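Local coordinates for YkuI protein (Bacillus subtilis, PDB 2BAS), which binds the second messenger cyclic di-GMP and probably belongs to the EAL-domain phosphodiesterases that cleave it, at residues 113-118 against 157-162; 239-244 against 250-255. One frame throughout, in Å; residues are numbered along the deposited sequence.

Contact 1: 113-118 against 157-162; sequences QDANLL and EQLYHM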
ATOM      1  N   GLN A 113     -11.132 -10.237 -21.045  1.00 71.47           N
ATOM      2  CA  GLN A 113     -10.426 -10.827 -22.169  1.00 70.65           C
ATOM      3  C   GLN A 113      -9.138 -11.483 -21.742  1.00 69.32           C
ATOM      4  O   GLN A 113      -8.361 -10.903 -20.997  1.00 68.56           O
ATOM      5  CB  GLN A 113     -10.155  -9.759 -23.223  1.00 71.74           C
ATOM      6  CG  GLN A 113     -11.416  -9.295 -23.913  1.00 75.03           C
ATOM      7  CD  GLN A 113     -11.837 -10.241 -25.014  1.00 81.54           C
ATOM      8  OE1 GLN A 113     -11.092 -10.454 -25.973  1.00 84.85           O
ATOM      9  NE2 GLN A 113     -13.033 -10.811 -24.890  1.00 81.13           N
ATOM     10  N   ASP A 114      -8.943 -12.706 -22.223  1.00 68.61           N
ATOM     11  CA  ASP A 114      -7.756 -13.510 -21.955  1.00 67.42           C
ATOM     12  C   ASP A 114      -6.534 -12.862 -22.614  1.00 65.67           C
ATOM     13  O   ASP A 114      -6.505 -12.660 -23.825  1.00 64.49           O
ATOM     14  CB  ASP A 114      -7.993 -14.925 -22.498  1.00 68.13           C
ATOM     15  CG  ASP A 114      -6.962 -15.945 -22.019  1.00 71.86           C
ATOM     16  OD1 ASP A 114      -5.957 -15.557 -21.367  1.00 74.05           O
ATOM     17  OD2 ASP A 114      -7.167 -17.152 -22.315  1.00 70.22           O
ATOM     18  N   ALA A 115      -5.542 -12.517 -21.801  1.00 64.54           N
ATOM     19  CA  ALA A 115      -4.334 -11.850 -22.275  1.00 64.71           C
ATOM     20  C   ALA A 115      -3.566 -12.673 -23.319  1.00 65.71           C
ATOM     21  O   ALA A 115      -3.051 -12.118 -24.294  1.00 65.78           O
ATOM     22  CB  ALA A 115      -3.438 -11.513 -21.109  1.00 63.97           C
ATOM     23  N   ASN A 116      -3.490 -13.988 -23.111  1.00 65.17           N
ATOM     24  CA  ASN A 116      -2.808 -14.874 -24.051  1.00 64.76           C
ATOM     25  C   ASN A 116      -3.501 -14.909 -25.417  1.00 63.62           C
ATOM     26  O   ASN A 116      -2.834 -14.820 -26.448  1.00 64.59           O
ATOM     27  CB  ASN A 116      -2.679 -16.296 -23.487  1.00 65.61           C
ATOM     28  CG  ASN A 116      -2.056 -16.331 -22.096  1.00 65.23           C
ATOM     29  OD1 ASN A 116      -0.975 -15.777 -21.858  1.00 64.87           O
ATOM     30  ND2 ASN A 116      -2.738 -17.006 -21.172  1.00 62.90           N
ATOM     31  N   LEU A 117      -4.830 -15.038 -25.424  1.00 61.98           N
ATOM     32  CA  LEU A 117      -5.602 -15.013 -26.678  1.00 60.84           C
ATOM     33  C   LEU A 117      -5.447 -13.678 -27.379  1.00 59.51           C
ATOM     34  O   LEU A 117      -5.303 -13.616 -28.602  1.00 60.52           O
ATOM     35  CB  LEU A 117      -7.090 -15.287 -26.446  1.00 59.86           C
ATOM     36  CG  LEU A 117      -7.507 -16.639 -25.862  1.00 61.51           C
ATOM     37  CD1 LEU A 117      -9.021 -16.713 -25.782  1.00 60.48           C
ATOM     38  CD2 LEU A 117      -6.960 -17.804 -26.681  1.00 62.83           C
ATOM     39  N   LEU A 118      -5.458 -12.618 -26.580  1.00 58.45           N
ATOM     40  CA  LEU A 118      -5.348 -11.262 -27.065  1.00 58.06           C
ATOM     41  C   LEU A 118      -3.989 -11.014 -27.721  1.00 57.41           C
ATOM     42  O   LEU A 118      -3.899 -10.416 -28.792  1.00 56.36           O
ATOM     43  CB  LEU A 118      -5.577 -10.303 -25.896  1.00 57.97           C
ATOM     44  CG  LEU A 118      -6.011  -8.863 -26.174  1.00 60.41           C
ATOM     45  CD1 LEU A 118      -7.342  -8.816 -26.897  1.00 59.16           C
ATOM     46  CD2 LEU A 118      -6.103  -8.104 -24.863  1.00 60.67           C
ATOM     47  N   GLU A 157       6.231  -6.904 -20.413  1.00 67.41           N
ATOM     48  CA  GLU A 157       6.281  -5.519 -20.883  1.00 67.65           C
ATOM     49  C   GLU A 157       5.781  -5.399 -22.330  1.00 66.46           C
ATOM     50  O   GLU A 157       5.505  -4.301 -22.813  1.00 66.93           O
ATOM     51  CB  GLU A 157       7.672  -4.894 -20.660  1.00 67.25           C
ATOM     52  CG  GLU A 157       8.032  -4.784 -19.155  1.00 69.07           C
ATOM     53  CD  GLU A 157       9.088  -3.724 -18.824  1.00 69.18           C
ATOM     54  OE1 GLU A 157       8.856  -2.952 -17.864  1.00 68.52           O
ATOM     55  OE2 GLU A 157      10.139  -3.664 -19.507  1.00 68.65           O
ATOM     56  N   GLN A 158       5.645  -6.543 -22.998  1.00 64.91           N
ATOM     57  CA  GLN A 158       5.065  -6.617 -24.330  1.00 64.57           C
ATOM     58  C   GLN A 158       3.548  -6.390 -24.236  1.00 64.40           C
ATOM     59  O   GLN A 158       2.962  -5.693 -25.067  1.00 64.17           O
ATOM     60  CB  GLN A 158       5.378  -7.980 -24.964  1.00 65.21           C
ATOM     61  CG  GLN A 158       5.112  -8.100 -26.466  1.00 65.90           C
ATOM     62  CD  GLN A 158       6.240  -7.574 -27.336  1.00 69.45           C
ATOM     63  OE1 GLN A 158       7.180  -6.936 -26.855  1.00 68.83           O
ATOM     64  NE2 GLN A 158       6.153  -7.846 -28.637  1.00 70.62           N
ATOM     65  N   LEU A 159       2.924  -6.982 -23.218  1.00 63.38           N
ATOM     66  CA  LEU A 159       1.500  -6.809 -22.971  1.00 63.69           C
ATOM     67  C   LEU A 159       1.176  -5.361 -22.622  1.00 64.68           C
ATOM     68  O   LEU A 159       0.199  -4.799 -23.118  1.00 65.44           O
ATOM     69  CB  LEU A 159       1.036  -7.730 -21.838  1.00 63.31           C
ATOM     70  CG  LEU A 159      -0.438  -7.672 -21.408  1.00 63.46           C
ATOM     71  CD1 LEU A 159      -1.371  -8.130 -22.524  1.00 64.32           C
ATOM     72  CD2 LEU A 159      -0.663  -8.514 -20.175  1.00 64.53           C
ATOM     73  N   TYR A 160       2.010  -4.770 -21.770  1.00 65.34           N
ATOM     74  CA  TYR A 160       1.826  -3.398 -21.302  1.00 65.79           C
ATOM     75  C   TYR A 160       2.019  -2.420 -22.448  1.00 65.97           C
ATOM     76  O   TYR A 160       1.462  -1.322 -22.443  1.00 65.99           O
ATOM     77  CB  TYR A 160       2.800  -3.103 -20.153  1.00 65.63           C
ATOM     78  CG  TYR A 160       2.424  -3.742 -18.824  1.00 66.05           C
ATOM     79  CD1 TYR A 160       3.005  -3.306 -17.629  1.00 69.02           C
ATOM     80  CD2 TYR A 160       1.465  -4.757 -18.753  1.00 67.25           C
ATOM     81  CE1 TYR A 160       2.661  -3.887 -16.398  1.00 68.40           C
ATOM     82  CE2 TYR A 160       1.111  -5.338 -17.536  1.00 68.13           C
ATOM     83  CZ  TYR A 160       1.709  -4.900 -16.367  1.00 68.47           C
ATOM     84  OH  TYR A 160       1.351  -5.478 -15.176  1.00 67.18           O
ATOM     85  N   HIS A 161       2.812  -2.846 -23.429  1.00 66.62           N
ATOM     86  CA  HIS A 161       3.042  -2.088 -24.649  1.00 67.61           C
ATOM     87  C   HIS A 161       1.732  -1.946 -25.432  1.00 68.04           C
ATOM     88  O   HIS A 161       1.304  -0.820 -25.695  1.00 68.21           O
ATOM     89  CB  HIS A 161       4.154  -2.748 -25.480  1.00 67.85           C
ATOM     90  CG  HIS A 161       4.403  -2.102 -26.808  1.00 68.68           C
ATOM     91  ND1 HIS A 161       5.200  -0.988 -26.957  1.00 67.44           N
ATOM     92  CD2 HIS A 161       3.982  -2.433 -28.053  1.00 68.34           C
ATOM     93  CE1 HIS A 161       5.249  -0.652 -28.235  1.00 67.66           C
ATOM     94  NE2 HIS A 161       4.518  -1.513 -28.921  1.00 68.07           N
HETATM   95  N   MSE A 162       1.080  -3.065 -25.764  1.00 67.44           N
HETATM   96  CA  MSE A 162      -0.191  -2.995 -26.494  1.00 69.71           C
HETATM   97  C   MSE A 162      -1.326  -2.433 -25.654  1.00 66.84           C
HETATM   98  O   MSE A 162      -2.295  -1.904 -26.200  1.00 66.78           O
HETATM   99  CB  MSE A 162      -0.607  -4.332 -27.123  1.00 68.71           C
HETATM  100  CG  MSE A 162      -1.005  -5.407 -26.145  1.00 72.70           C
HETATM  101 SE   MSE A 162      -2.613  -6.377 -26.702  1.00 80.88          SE
HETATM  102  CE  MSE A 162      -3.935  -5.160 -25.930  1.00 73.39           C
TER

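Contact 2: 239-244 against 250-255; sequences FQLQYA and RYFQGY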
ATOM      1  N   PHE A 239     -21.899  -8.060   4.784  1.00 65.99           N
ATOM      2  CA  PHE A 239     -20.589  -7.616   5.267  1.00 65.03           C
ATOM      3  C   PHE A 239     -19.586  -7.314   4.142  1.00 65.05           C
ATOM      4  O   PHE A 239     -18.622  -6.563   4.347  1.00 65.32           O
ATOM      5  CB  PHE A 239     -20.002  -8.615   6.279  1.00 64.60           C
ATOM      6  CG  PHE A 239     -19.582  -9.932   5.676  1.00 67.18           C
ATOM      7  CD1 PHE A 239     -18.297 -10.096   5.140  1.00 68.02           C
ATOM      8  CD2 PHE A 239     -20.460 -11.014   5.655  1.00 65.79           C
ATOM      9  CE1 PHE A 239     -17.902 -11.310   4.586  1.00 65.65           C
ATOM     10  CE2 PHE A 239     -20.074 -12.232   5.104  1.00 64.99           C
ATOM     11  CZ  PHE A 239     -18.795 -12.377   4.566  1.00 66.36           C
ATOM     12  N   GLN A 240     -19.810  -7.905   2.966  1.00 64.27           N
ATOM     13  CA  GLN A 240     -18.946  -7.676   1.798  1.00 62.86           C
ATOM     14  C   GLN A 240     -19.231  -6.328   1.133  1.00 61.40           C
ATOM     15  O   GLN A 240     -18.307  -5.628   0.716  1.00 60.08           O
ATOM     16  CB  GLN A 240     -19.072  -8.828   0.798  1.00 63.33           C
ATOM     17  CG  GLN A 240     -18.395 -10.112   1.271  1.00 64.03           C
ATOM     18  CD  GLN A 240     -18.808 -11.345   0.488  1.00 65.29           C
ATOM     19  OE1 GLN A 240     -18.001 -12.246   0.276  1.00 69.35           O
ATOM     20  NE2 GLN A 240     -20.064 -11.397   0.068  1.00 62.00           N
ATOM     21  N   LEU A 241     -20.513  -5.973   1.051  1.00 61.65           N
ATOM     22  CA  LEU A 241     -20.930  -4.667   0.551  1.00 61.81           C
ATOM     23  C   LEU A 241     -20.466  -3.594   1.526  1.00 62.71           C
ATOM     24  O   LEU A 241     -19.906  -2.571   1.119  1.00 63.18           O
ATOM     25  CB  LEU A 241     -22.449  -4.611   0.379  1.00 62.23           C
ATOM     26  CG  LEU A 241     -23.026  -3.312  -0.195  1.00 61.17           C
ATOM     27  CD1 LEU A 241     -22.462  -3.011  -1.585  1.00 60.52           C
ATOM     28  CD2 LEU A 241     -24.543  -3.367  -0.219  1.00 61.19           C
ATOM     29  N   GLN A 242     -20.704  -3.846   2.813  1.00 63.26           N
ATOM     30  CA  GLN A 242     -20.183  -3.025   3.902  1.00 63.71           C
ATOM     31  C   GLN A 242     -18.693  -2.799   3.696  1.00 63.31           C
ATOM     32  O   GLN A 242     -18.235  -1.657   3.645  1.00 64.18           O
ATOM     33  CB  GLN A 242     -20.469  -3.710   5.252  1.00 64.91           C
ATOM     34  CG  GLN A 242     -19.395  -3.555   6.349  1.00 69.14           C
ATOM     35  CD  GLN A 242     -19.441  -2.216   7.067  1.00 74.50           C
ATOM     36  OE1 GLN A 242     -20.340  -1.951   7.878  1.00 72.08           O
ATOM     37  NE2 GLN A 242     -18.451  -1.371   6.792  1.00 74.23           N
ATOM     38  N   TYR A 243     -17.944  -3.885   3.536  1.00 62.77           N
ATOM     39  CA  TYR A 243     -16.505  -3.776   3.397  1.00 63.15           C
ATOM     40  C   TYR A 243     -16.093  -2.883   2.227  1.00 63.30           C
ATOM     41  O   TYR A 243     -15.258  -1.989   2.397  1.00 63.88           O
ATOM     42  CB  TYR A 243     -15.847  -5.149   3.292  1.00 64.70           C
ATOM     43  CG  TYR A 243     -14.353  -5.043   3.205  1.00 67.84           C
ATOM     44  CD1 TYR A 243     -13.575  -5.033   4.357  1.00 67.35           C
ATOM     45  CD2 TYR A 243     -13.713  -4.915   1.962  1.00 71.03           C
ATOM     46  CE1 TYR A 243     -12.186  -4.910   4.279  1.00 70.74           C
ATOM     47  CE2 TYR A 243     -12.330  -4.791   1.871  1.00 72.36           C
ATOM     48  CZ  TYR A 243     -11.573  -4.789   3.036  1.00 72.90           C
ATOM     49  OH  TYR A 243     -10.204  -4.671   2.956  1.00 77.12           O
ATOM     50  N   ALA A 244     -16.676  -3.131   1.054  1.00 61.64           N
ATOM     51  CA  ALA A 244     -16.345  -2.385  -0.165  1.00 61.20           C
ATOM     52  C   ALA A 244     -16.553  -0.891   0.024  1.00 61.58           C
ATOM     53  O   ALA A 244     -15.693  -0.067  -0.305  1.00 60.56           O
ATOM     54  CB  ALA A 244     -17.186  -2.883  -1.326  1.00 60.42           C
ATOM     55  N   ARG A 250     -15.697   2.284  -5.450  1.00 67.57           N
ATOM     56  CA  ARG A 250     -16.474   3.192  -6.288  1.00 69.70           C
ATOM     57  C   ARG A 250     -17.570   2.481  -7.088  1.00 70.04           C
ATOM     58  O   ARG A 250     -18.604   3.074  -7.392  1.00 70.27           O
ATOM     59  CB  ARG A 250     -15.572   3.996  -7.219  1.00 69.76           C
ATOM     60  CG  ARG A 250     -16.322   5.112  -7.909  1.00 73.26           C
ATOM     61  CD  ARG A 250     -15.424   5.975  -8.744  1.00 80.00           C
ATOM     62  NE  ARG A 250     -16.151   7.157  -9.196  1.00 88.23           N
ATOM     63  CZ  ARG A 250     -15.594   8.201  -9.798  1.00 90.22           C
ATOM     64  NH1 ARG A 250     -14.285   8.225 -10.030  1.00 94.19           N
ATOM     65  NH2 ARG A 250     -16.350   9.225 -10.161  1.00 90.02           N
ATOM     66  N   TYR A 251     -17.330   1.219  -7.438  1.00 70.46           N
ATOM     67  CA  TYR A 251     -18.307   0.407  -8.167  1.00 70.11           C
ATOM     68  C   TYR A 251     -18.457  -0.953  -7.501  1.00 69.37           C
ATOM     69  O   TYR A 251     -17.516  -1.440  -6.876  1.00 69.89           O
ATOM     70  CB  TYR A 251     -17.895   0.234  -9.626  1.00 70.35           C
ATOM     71  CG  TYR A 251     -17.699   1.534 -10.378  1.00 72.24           C
ATOM     72  CD1 TYR A 251     -16.419   2.008 -10.677  1.00 68.67           C
ATOM     73  CD2 TYR A 251     -18.795   2.293 -10.785  1.00 72.61           C
ATOM     74  CE1 TYR A 251     -16.243   3.201 -11.382  1.00 71.16           C
ATOM     75  CE2 TYR A 251     -18.632   3.482 -11.483  1.00 71.63           C
ATOM     76  CZ  TYR A 251     -17.359   3.932 -11.779  1.00 72.58           C
ATOM     77  OH  TYR A 251     -17.218   5.113 -12.472  1.00 73.37           O
ATOM     78  N   PHE A 252     -19.637  -1.559  -7.643  1.00 68.16           N
ATOM     79  CA  PHE A 252     -19.959  -2.810  -6.961  1.00 66.62           C
ATOM     80  C   PHE A 252     -20.681  -3.807  -7.869  1.00 66.79           C
ATOM     81  O   PHE A 252     -21.514  -3.421  -8.694  1.00 67.75           O
ATOM     82  CB  PHE A 252     -20.846  -2.533  -5.749  1.00 65.69           C
ATOM     83  CG  PHE A 252     -20.389  -1.387  -4.886  1.00 68.31           C
ATOM     84  CD1 PHE A 252     -20.908  -0.105  -5.077  1.00 70.03           C
ATOM     85  CD2 PHE A 252     -19.476  -1.588  -3.857  1.00 67.26           C
ATOM     86  CE1 PHE A 252     -20.502   0.956  -4.269  1.00 70.35           C
ATOM     87  CE2 PHE A 252     -19.065  -0.523  -3.035  1.00 64.08           C
ATOM     88  CZ  PHE A 252     -19.573   0.743  -3.243  1.00 62.13           C
ATOM     89  N   GLN A 253     -20.399  -5.093  -7.673  1.00 65.51           N
ATOM     90  CA  GLN A 253     -20.970  -6.161  -8.490  1.00 63.09           C
ATOM     91  C   GLN A 253     -21.074  -7.468  -7.706  1.00 62.55           C
ATOM     92  O   GLN A 253     -20.145  -7.823  -6.978  1.00 64.15           O
ATOM     93  CB  GLN A 253     -20.073  -6.374  -9.708  1.00 63.47           C
ATOM     94  CG  GLN A 253     -20.551  -7.402 -10.721  1.00 63.67           C
ATOM     95  CD  GLN A 253     -19.529  -7.632 -11.812  1.00 63.76           C
ATOM     96  OE1 GLN A 253     -18.515  -6.940 -11.878  1.00 66.61           O
ATOM     97  NE2 GLN A 253     -19.790  -8.605 -12.678  1.00 65.38           N
ATOM     98  N   GLY A 254     -22.190  -8.179  -7.865  1.00 60.96           N
ATOM     99  CA  GLY A 254     -22.387  -9.490  -7.247  1.00 60.30           C
ATOM    100  C   GLY A 254     -23.831  -9.974  -7.103  1.00 61.06           C
ATOM    101  O   GLY A 254     -24.793  -9.220  -7.341  1.00 58.48           O
ATOM    102  N   TYR A 255     -23.975 -11.240  -6.702  1.00 61.98           N
ATOM    103  CA  TYR A 255     -25.287 -11.840  -6.426  1.00 63.71           C
ATOM    104  C   TYR A 255     -26.108 -10.996  -5.459  1.00 63.16           C
ATOM    105  O   TYR A 255     -27.310 -10.816  -5.664  1.00 63.91           O
ATOM    106  CB  TYR A 255     -25.154 -13.264  -5.865  1.00 65.32           C
ATOM    107  CG  TYR A 255     -24.568 -14.258  -6.837  1.00 71.07           C
ATOM    108  CD1 TYR A 255     -25.248 -14.607  -8.009  1.00 76.17           C
ATOM    109  CD2 TYR A 255     -23.339 -14.868  -6.584  1.00 75.66           C
ATOM    110  CE1 TYR A 255     -24.707 -15.527  -8.916  1.00 76.64           C
ATOM    111  CE2 TYR A 255     -22.786 -15.793  -7.490  1.00 75.87           C
ATOM    112  CZ  TYR A 255     -23.474 -16.115  -8.650  1.00 74.67           C
ATOM    113  OH  TYR A 255     -22.937 -17.026  -9.541  1.00 74.83           O
TER

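Contact 1: 113-118 against 157-162
Leu118 and Met162 meet at their methyl ends between two neighbouring helices on the outside of the TIM-barrel-like EAL domain. The short helix 115-118 follows strand 108-112, helix 156-167 follows strand 143-147, and the two approach each other over the latter strand. Met162, a selenomethionine in the crystal, sets out with CG between its backbone N and carbonyl carbon (chi1 69°). Its chain then bends twice more, at the CB-CG and CG-SE bonds, and brings CE to Leu118 CD2 at 3.8 Å, the two side chains running at a slant to one another. A long unbranched side chain, methionine in the natural protein, suits this place because its bends carry the terminal methyl across to the other helix.

One turn back on each helix, Leu159 and Ala115 make the second touch. Here the backbones stand 7.7 Å apart between the CA atoms of Ala115 and Leu159, and Ala115 offers only its CB. Leu159 supplies the reach: with CG opposite its backbone N (chi1 179°), one branch of its fork, CD2, arrives 4.2 Å from Ala115 CB. Ala115 and Leu118 also rest on Ile147 of strand 143-147, and Leu118 reaches Leu145 as well, so the apolar layer continues down to the barrel wall.

Asp114 suits the start of the short helix as its N-cap. Its backbone O receives Leu118 N at 2.9 Å, closing the first turn, while its carboxylate OD1 takes a weak capping bond from Asn116 N at 3.4 Å.

Contact 2: 239-244 against 250-255
Phe252 packs its ring against Leu241 and Ala244 inside a beta-alpha-beta unit of the EAL barrel, in which helix 238-246 connects strand 229-233 to its parallel neighbour 249-252. From the strand, CB points toward the helix, and CG lies opposite the carbonyl carbon (chi1 -46°), beside the backbone N. Of the two ring edges, the one bearing CD2 and CE2 does the touching. CD2 has a neighbour of each kind: Leu241 CD1 stands over one ring face, 4.0 Å from Phe252 CD2, and Ala244 CB lies near the ring plane, 3.7 Å from Phe252 CD2. Further out, CE2 meets the same Ala244 methyl edge-on, and the carbonyl carbon of Ala244 also sits in the ring plane.

Leucine and alanine thus have different tasks. The Leu241 side chain crosses that of Phe252 at about a right angle and lays a methyl on the flat surface; Ala244 is small enough to admit the ring edge close to the helix backbone. A serine in place of Phe252 would probably open a gap between helix and strand, leaving Leu241 CD1 without the aromatic face it covers.

Phe252 also touches Leu257; the amide of the next residue, Gln253, is hydrogen-bonded to Glu57, Gln43 and Lys197. Within the helix, the turn carrying the alanine is held by Ala244 N bonding to Gln240 O at 3.0 Å.

How the contacts relate
Both contacts are buried and apolar and lie in the same EAL barrel, contact 1 within its helical layer and contact 2 between that layer and the barrel wall; their centres are 28 Å apart and their nearest atoms about 12 Å. Contact 1 joins helix to helix, each from a different strand-helix step, and relies on two methyl-to-methyl touches, one made by the fixed CB of an alanine. Contact 2 joins a helix to the strand that follows it after a short turn and concentrates its packing on one rigid aromatic ring. Contact 1 is untouched by the second subunit, whereas beside contact 2 Arg250 packs on Leu396 of that subunit and salt-bridges Glu49 of its own chain.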